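Long-range contacts in sugar-phosphate aldolase (Thermotoga maritima, PDB 1PVT), which belongs to the class II aldolase and adducin family, a group of alpha/beta proteins built round a central mixed beta-sheet: residues N47-D52 with L82-G87; S163-E168 with V180-G185. All blocks are in the same frame, centred on the assembly; numbering follows the deposited sequence.

Contact 1 of 2, residues N47-D52 with L82-G87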
loop_
_atom_site.group_PDB
_atom_site.type_symbol
_atom_site.label_atom_id
_atom_site.label_comp_id
_atom_site.label_asym_id
_atom_site.label_seq_id
_atom_site.Cartn_x
_atom_site.Cartn_y
_atom_site.Cartn_z
ATOM N N ASN A 47 17.330 -4.231 -14.431
ATOM C CA ASN A 47 16.980 -5.495 -13.826
ATOM C C ASN A 47 15.835 -6.188 -14.540
ATOM O O ASN A 47 15.095 -5.568 -15.319
ATOM C CB ASN A 47 16.645 -5.258 -12.355
ATOM C CG ASN A 47 17.708 -4.428 -11.645
ATOM O OD1 ASN A 47 18.608 -4.968 -11.003
ATOM N ND2 ASN A 47 17.616 -3.107 -11.779
ATOM N N GLU A 48 15.705 -7.479 -14.257
ATOM C CA GLU A 48 14.678 -8.318 -14.859
ATOM C C GLU A 48 13.432 -8.440 -13.997
ATOM O O GLU A 48 13.503 -8.877 -12.848
ATOM C CB GLU A 48 15.242 -9.714 -15.107
ATOM C CG GLU A 48 16.556 -9.726 -15.872
ATOM C CD GLU A 48 17.190 -11.107 -15.914
ATOM O OE1 GLU A 48 16.466 -12.080 -16.213
ATOM O OE2 GLU A 48 18.409 -11.223 -15.656
ATOM N N TYR A 49 12.293 -8.058 -14.564
ATOM C CA TYR A 49 11.025 -8.156 -13.862
ATOM C C TYR A 49 10.872 -9.543 -13.246
ATOM O O TYR A 49 10.207 -9.706 -12.224
ATOM C CB TYR A 49 9.867 -7.940 -14.829
ATOM C CG TYR A 49 9.619 -6.511 -15.219
ATOM C CD1 TYR A 49 9.539 -6.141 -16.560
ATOM C CD2 TYR A 49 9.414 -5.534 -14.253
ATOM C CE1 TYR A 49 9.259 -4.834 -16.931
ATOM C CE2 TYR A 49 9.131 -4.223 -14.613
ATOM C CZ TYR A 49 9.056 -3.882 -15.953
ATOM O OH TYR A 49 8.787 -2.586 -16.308
ATOM N N GLY A 50 11.493 -10.539 -13.872
ATOM C CA GLY A 50 11.380 -11.902 -13.385
ATOM C C GLY A 50 10.139 -12.499 -14.023
ATOM O O GLY A 50 9.822 -13.675 -13.852
ATOM N N PHE A 51 9.440 -11.648 -14.766
ATOM C CA PHE A 51 8.219 -12.011 -15.475
ATOM C C PHE A 51 8.035 -11.028 -16.631
ATOM O O PHE A 51 8.746 -10.022 -16.704
ATOM C CB PHE A 51 7.019 -11.948 -14.523
ATOM C CG PHE A 51 6.777 -10.582 -13.914
ATOM C CD1 PHE A 51 5.981 -9.639 -14.568
ATOM C CD2 PHE A 51 7.324 -10.251 -12.673
ATOM C CE1 PHE A 51 5.732 -8.389 -13.993
ATOM C CE2 PHE A 51 7.082 -9.009 -12.094
ATOM C CZ PHE A 51 6.284 -8.076 -12.752
ATOM N N ASP A 52 7.096 -11.300 -17.534
ATOM C CA ASP A 52 6.906 -10.392 -18.660
ATOM C C ASP A 52 5.877 -9.296 -18.458
ATOM O O ASP A 52 4.663 -9.538 -18.478
ATOM C CB ASP A 52 6.546 -11.144 -19.936
ATOM C CG ASP A 52 6.442 -10.212 -21.131
ATOM O OD1 ASP A 52 5.519 -9.360 -21.160
ATOM O OD2 ASP A 52 7.303 -10.322 -22.029
ATOM N N LEU A 82 12.028 4.001 -10.092
ATOM C CA LEU A 82 12.153 3.067 -11.185
ATOM C C LEU A 82 11.431 3.502 -12.430
ATOM O O LEU A 82 10.438 4.231 -12.374
ATOM C CB LEU A 82 11.598 1.720 -10.760
ATOM C CG LEU A 82 12.125 1.176 -9.442
ATOM C CD1 LEU A 82 11.313 -0.053 -9.086
ATOM C CD2 LEU A 82 13.621 0.859 -9.550
ATOM N N HIS A 83 11.940 3.047 -13.564
ATOM C CA HIS A 83 11.302 3.332 -14.829
ATOM C C HIS A 83 10.793 1.968 -15.284
ATOM O O HIS A 83 11.576 1.027 -15.488
ATOM C CB HIS A 83 12.295 3.919 -15.834
ATOM C CG HIS A 83 11.659 4.363 -17.115
ATOM N ND1 HIS A 83 10.492 5.097 -17.151
ATOM C CD2 HIS A 83 12.025 4.175 -18.406
ATOM C CE1 HIS A 83 10.164 5.341 -18.407
ATOM N NE2 HIS A 83 11.078 4.793 -19.189
ATOM N N VAL A 84 9.471 1.863 -15.397
ATOM C CA VAL A 84 8.831 0.622 -15.797
ATOM C C VAL A 84 8.577 0.582 -17.299
ATOM O O VAL A 84 7.709 1.285 -17.839
ATOM C CB VAL A 84 7.513 0.417 -15.019
ATOM C CG1 VAL A 84 6.822 -0.850 -15.470
ATOM C CG2 VAL A 84 7.810 0.329 -13.530
ATOM N N LEU A 85 9.375 -0.250 -17.963
ATOM C CA LEU A 85 9.295 -0.430 -19.399
ATOM C C LEU A 85 8.803 -1.811 -19.713
ATOM O O LEU A 85 9.305 -2.803 -19.169
ATOM C CB LEU A 85 10.663 -0.242 -20.044
ATOM C CG LEU A 85 11.121 1.212 -20.043
ATOM C CD1 LEU A 85 12.548 1.274 -20.531
ATOM C CD2 LEU A 85 10.178 2.057 -20.907
ATOM N N PRO A 86 7.809 -1.897 -20.601
ATOM C CA PRO A 86 7.260 -3.194 -20.984
ATOM C C PRO A 86 8.416 -4.142 -21.243
ATOM O O PRO A 86 9.586 -3.742 -21.272
ATOM C CB PRO A 86 6.481 -2.872 -22.253
ATOM C CG PRO A 86 5.994 -1.471 -21.996
ATOM C CD PRO A 86 7.209 -0.806 -21.391
ATOM N N GLY A 87 8.093 -5.405 -21.442
ATOM C CA GLY A 87 9.148 -6.351 -21.699
ATOM C C GLY A 87 9.486 -7.017 -20.401
ATOM O O GLY A 87 8.628 -7.163 -19.533
#
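V84, at the end of strand 79-84, presents its CG1 methyl to the phenol end of Y49, 3.8 Å from CZ, and the two side chains cross at about a right angle. A small branched apolar residue suits this buried place: V84 also touches M58 and L60 of the neighbouring strand 58-63. At L85 it is the backbone that matters. The Y49 hydroxyl donates to the carbonyl, OH to L85 O 2.9 Å, although the exact place of OH is less sure in this model. The same oxygen lies in the plane of the ring at its edge, with CE1 of Y49 3.0 Å from L85 O. Y49 reaches here because its CG stands anti to its own carbonyl carbon (chi1 -77°), turning the ring toward the end of strand 79-84. Tyrosine fits, its long flat ring reaching the turn and its hydroxyl able to donate to a backbone carbonyl there.

Strands 79-84 and 89-92 form an antiparallel beta-hairpin, with the outermost strand 45-49 on the far side of 89-92; Y49 reaches back across to the hairpin's turn. P86 carries the chain round that turn, its carbonyl carbon at the ring edge. G87 has a phi of 97°, where a CB would strike the preceding carbonyl, hence glycine. Its own oxygen reaches the same ring edge, 3.3 Å between G87 O and Y49 CD1, and also nears D52, with G87 O 3.6 Å from D52 C.

Contact 2 of 2, residues S163-E168 with V180-G185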
loop_
_atom_site.group_PDB
_atom_site.type_symbol
_atom_site.label_atom_id
_atom_site.label_comp_id
_atom_site.label_asym_id
_atom_site.label_seq_id
_atom_site.Cartn_x
_atom_site.Cartn_y
_atom_site.Cartn_z
ATOM N N SER A 163 -12.918 -4.227 0.695
ATOM C CA SER A 163 -13.042 -5.619 0.295
ATOM C C SER A 163 -11.843 -6.427 0.777
ATOM O O SER A 163 -10.728 -5.911 0.870
ATOM C CB SER A 163 -13.146 -5.709 -1.222
ATOM O OG SER A 163 -12.034 -5.074 -1.824
ATOM N N VAL A 164 -12.082 -7.695 1.089
ATOM C CA VAL A 164 -11.023 -8.573 1.557
ATOM C C VAL A 164 -10.498 -9.343 0.363
ATOM O O VAL A 164 -11.196 -9.489 -0.630
ATOM C CB VAL A 164 -11.546 -9.570 2.597
ATOM C CG1 VAL A 164 -10.408 -10.414 3.117
ATOM C CG2 VAL A 164 -12.221 -8.832 3.729
ATOM N N VAL A 165 -9.272 -9.838 0.463
ATOM C CA VAL A 165 -8.662 -10.588 -0.628
ATOM C C VAL A 165 -7.962 -11.853 -0.128
ATOM O O VAL A 165 -7.034 -11.777 0.678
ATOM C CB VAL A 165 -7.629 -9.719 -1.377
ATOM C CG1 VAL A 165 -6.882 -10.558 -2.406
ATOM C CG2 VAL A 165 -8.326 -8.550 -2.050
ATOM N N GLU A 166 -8.405 -13.014 -0.614
ATOM C CA GLU A 166 -7.812 -14.291 -0.218
ATOM C C GLU A 166 -6.329 -14.262 -0.581
ATOM O O GLU A 166 -5.957 -14.299 -1.757
ATOM C CB GLU A 166 -8.493 -15.463 -0.934
ATOM C CG GLU A 166 -9.917 -15.196 -1.424
ATOM C CD GLU A 166 -9.962 -14.276 -2.649
ATOM O OE1 GLU A 166 -9.199 -14.528 -3.614
ATOM O OE2 GLU A 166 -10.765 -13.310 -2.650
ATOM N N PHE A 167 -5.493 -14.188 0.448
ATOM C CA PHE A 167 -4.048 -14.134 0.288
ATOM C C PHE A 167 -3.487 -15.510 -0.054
ATOM O O PHE A 167 -3.638 -16.456 0.721
ATOM C CB PHE A 167 -3.416 -13.634 1.589
ATOM C CG PHE A 167 -2.028 -13.084 1.421
ATOM C CD1 PHE A 167 -1.825 -11.719 1.242
ATOM C CD2 PHE A 167 -0.923 -13.931 1.436
ATOM C CE1 PHE A 167 -0.538 -11.205 1.083
ATOM C CE2 PHE A 167 0.366 -13.424 1.277
ATOM C CZ PHE A 167 0.559 -12.059 1.101
ATOM N N GLU A 168 -2.827 -15.614 -1.204
ATOM C CA GLU A 168 -2.253 -16.885 -1.636
ATOM C C GLU A 168 -0.731 -16.824 -1.768
ATOM O O GLU A 168 0.000 -17.495 -1.034
ATOM C CB GLU A 168 -2.849 -17.305 -2.986
ATOM C CG GLU A 168 -4.379 -17.380 -3.049
ATOM C CD GLU A 168 -4.967 -18.537 -2.254
ATOM O OE1 GLU A 168 -4.389 -19.645 -2.296
ATOM O OE2 GLU A 168 -6.020 -18.342 -1.604
ATOM N N VAL A 180 -6.743 -5.662 -7.575
ATOM C CA VAL A 180 -7.337 -4.651 -8.442
ATOM C C VAL A 180 -8.831 -4.882 -8.639
ATOM O O VAL A 180 -9.618 -3.935 -8.639
ATOM C CB VAL A 180 -6.648 -4.618 -9.825
ATOM C CG1 VAL A 180 -7.234 -3.497 -10.676
ATOM C CG2 VAL A 180 -5.152 -4.422 -9.653
ATOM N N GLU A 181 -9.219 -6.143 -8.797
ATOM C CA GLU A 181 -10.623 -6.491 -9.001
ATOM C C GLU A 181 -11.504 -6.057 -7.830
ATOM O O GLU A 181 -12.549 -5.427 -8.023
ATOM C CB GLU A 181 -10.754 -7.996 -9.203
ATOM C CG GLU A 181 -9.779 -8.543 -10.220
ATOM C CD GLU A 181 -9.922 -10.038 -10.407
ATOM O OE1 GLU A 181 -9.942 -10.759 -9.384
ATOM O OE2 GLU A 181 -10.007 -10.488 -11.574
ATOM N N LYS A 182 -11.079 -6.410 -6.620
ATOM C CA LYS A 182 -11.811 -6.062 -5.410
ATOM C C LYS A 182 -11.653 -4.561 -5.200
ATOM O O LYS A 182 -12.547 -3.885 -4.688
ATOM C CB LYS A 182 -11.228 -6.818 -4.219
ATOM C CG LYS A 182 -10.645 -8.182 -4.572
ATOM C CD LYS A 182 -11.691 -9.131 -5.138
ATOM C CE LYS A 182 -11.047 -10.429 -5.620
ATOM N NZ LYS A 182 -10.326 -11.163 -4.534
ATOM N N SER A 183 -10.501 -4.049 -5.614
ATOM C CA SER A 183 -10.193 -2.635 -5.483
ATOM C C SER A 183 -10.886 -1.793 -6.556
ATOM O O SER A 183 -10.390 -0.729 -6.943
ATOM C CB SER A 183 -8.681 -2.433 -5.573
ATOM O OG SER A 183 -8.346 -1.058 -5.520
ATOM N N GLU A 184 -12.034 -2.264 -7.038
ATOM C CA GLU A 184 -12.765 -1.542 -8.075
ATOM C C GLU A 184 -13.266 -0.204 -7.543
ATOM O O GLU A 184 -14.226 -0.148 -6.772
ATOM C CB GLU A 184 -13.945 -2.388 -8.580
ATOM C CG GLU A 184 -14.701 -1.813 -9.795
ATOM C CD GLU A 184 -13.850 -1.728 -11.062
ATOM O OE1 GLU A 184 -13.247 -2.753 -11.459
ATOM O OE2 GLU A 184 -13.792 -0.636 -11.668
ATOM N N GLY A 185 -12.593 0.870 -7.953
ATOM C CA GLY A 185 -12.975 2.206 -7.520
ATOM C C GLY A 185 -12.991 2.382 -6.013
ATOM O O GLY A 185 -13.421 3.423 -5.509
#
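Strand 163-165 and helix 173-182 are the first two elements of a beta-alpha-beta unit that ends in strand 188-191, and this contact packs the last turn of the helix against the strand at the edge of the sheet. K182 carries it from the helix side, its long chain running past S163 and V165 to E166.

Nearest the backbone, S163 OG lies 3.1 Å from K182 CB and makes a weak hydrogen bond to K182 O, also at 3.1 Å. With chi1 at 56° the hydroxyl sits between the backbone N and carbonyl carbon of S163, and from there OG meets both K182 atoms. Serine suits the spot, being small enough to let the helix end come close while offering a donor to a carbonyl in the last turn. Next along, V165 meets the aliphatic part of the lysine, with CG2 3.4 Å from K182 CG. The two side chains cross obliquely, and on the sheet V165 also touches V189 and W191, so V165 bridges the helix and the neighbouring strand 188-191.

Bends at chi2 and chi4 bring the lysine's ammonium to E166, where NZ and OE2 form a salt bridge of 2.9 Å. The ammonium approaches OE2 on its syn side, 16° out of the carboxylate plane, and the other oxygen, OE1, pairs with K178 one turn earlier in the helix. With a lysine on each oxygen, the carboxylate would be restrained in its rotation and probably favoured in its ionised form, while K182 keeps the first part of its chain, CB and CG, against V165 and its charge at the exposed E166.

Along the chain from the N terminus, contact 1 comes first: it closes the loop from strand 45-49 through strands 52-53 and 58-63 and helix 69-72 to the turn after strand 79-84, tying the outermost strand 45-49 to the hairpin of 79-84 and 89-92. Contact 2 opens much later and closes a shorter loop, 163-168 to 180-185, made largely of helix 173-182. The two follow in series, neither enclosing nor crossing the other. Both reach the same mixed sheet, each involving one of its outermost strands, 45-49 or 163-165. Their centres are about 24 Å apart and their nearest atoms about 12 Å. Helix 103-115 has residues near both, meeting Y49 and F51 in contact 1 and V180 and S183 in contact 2.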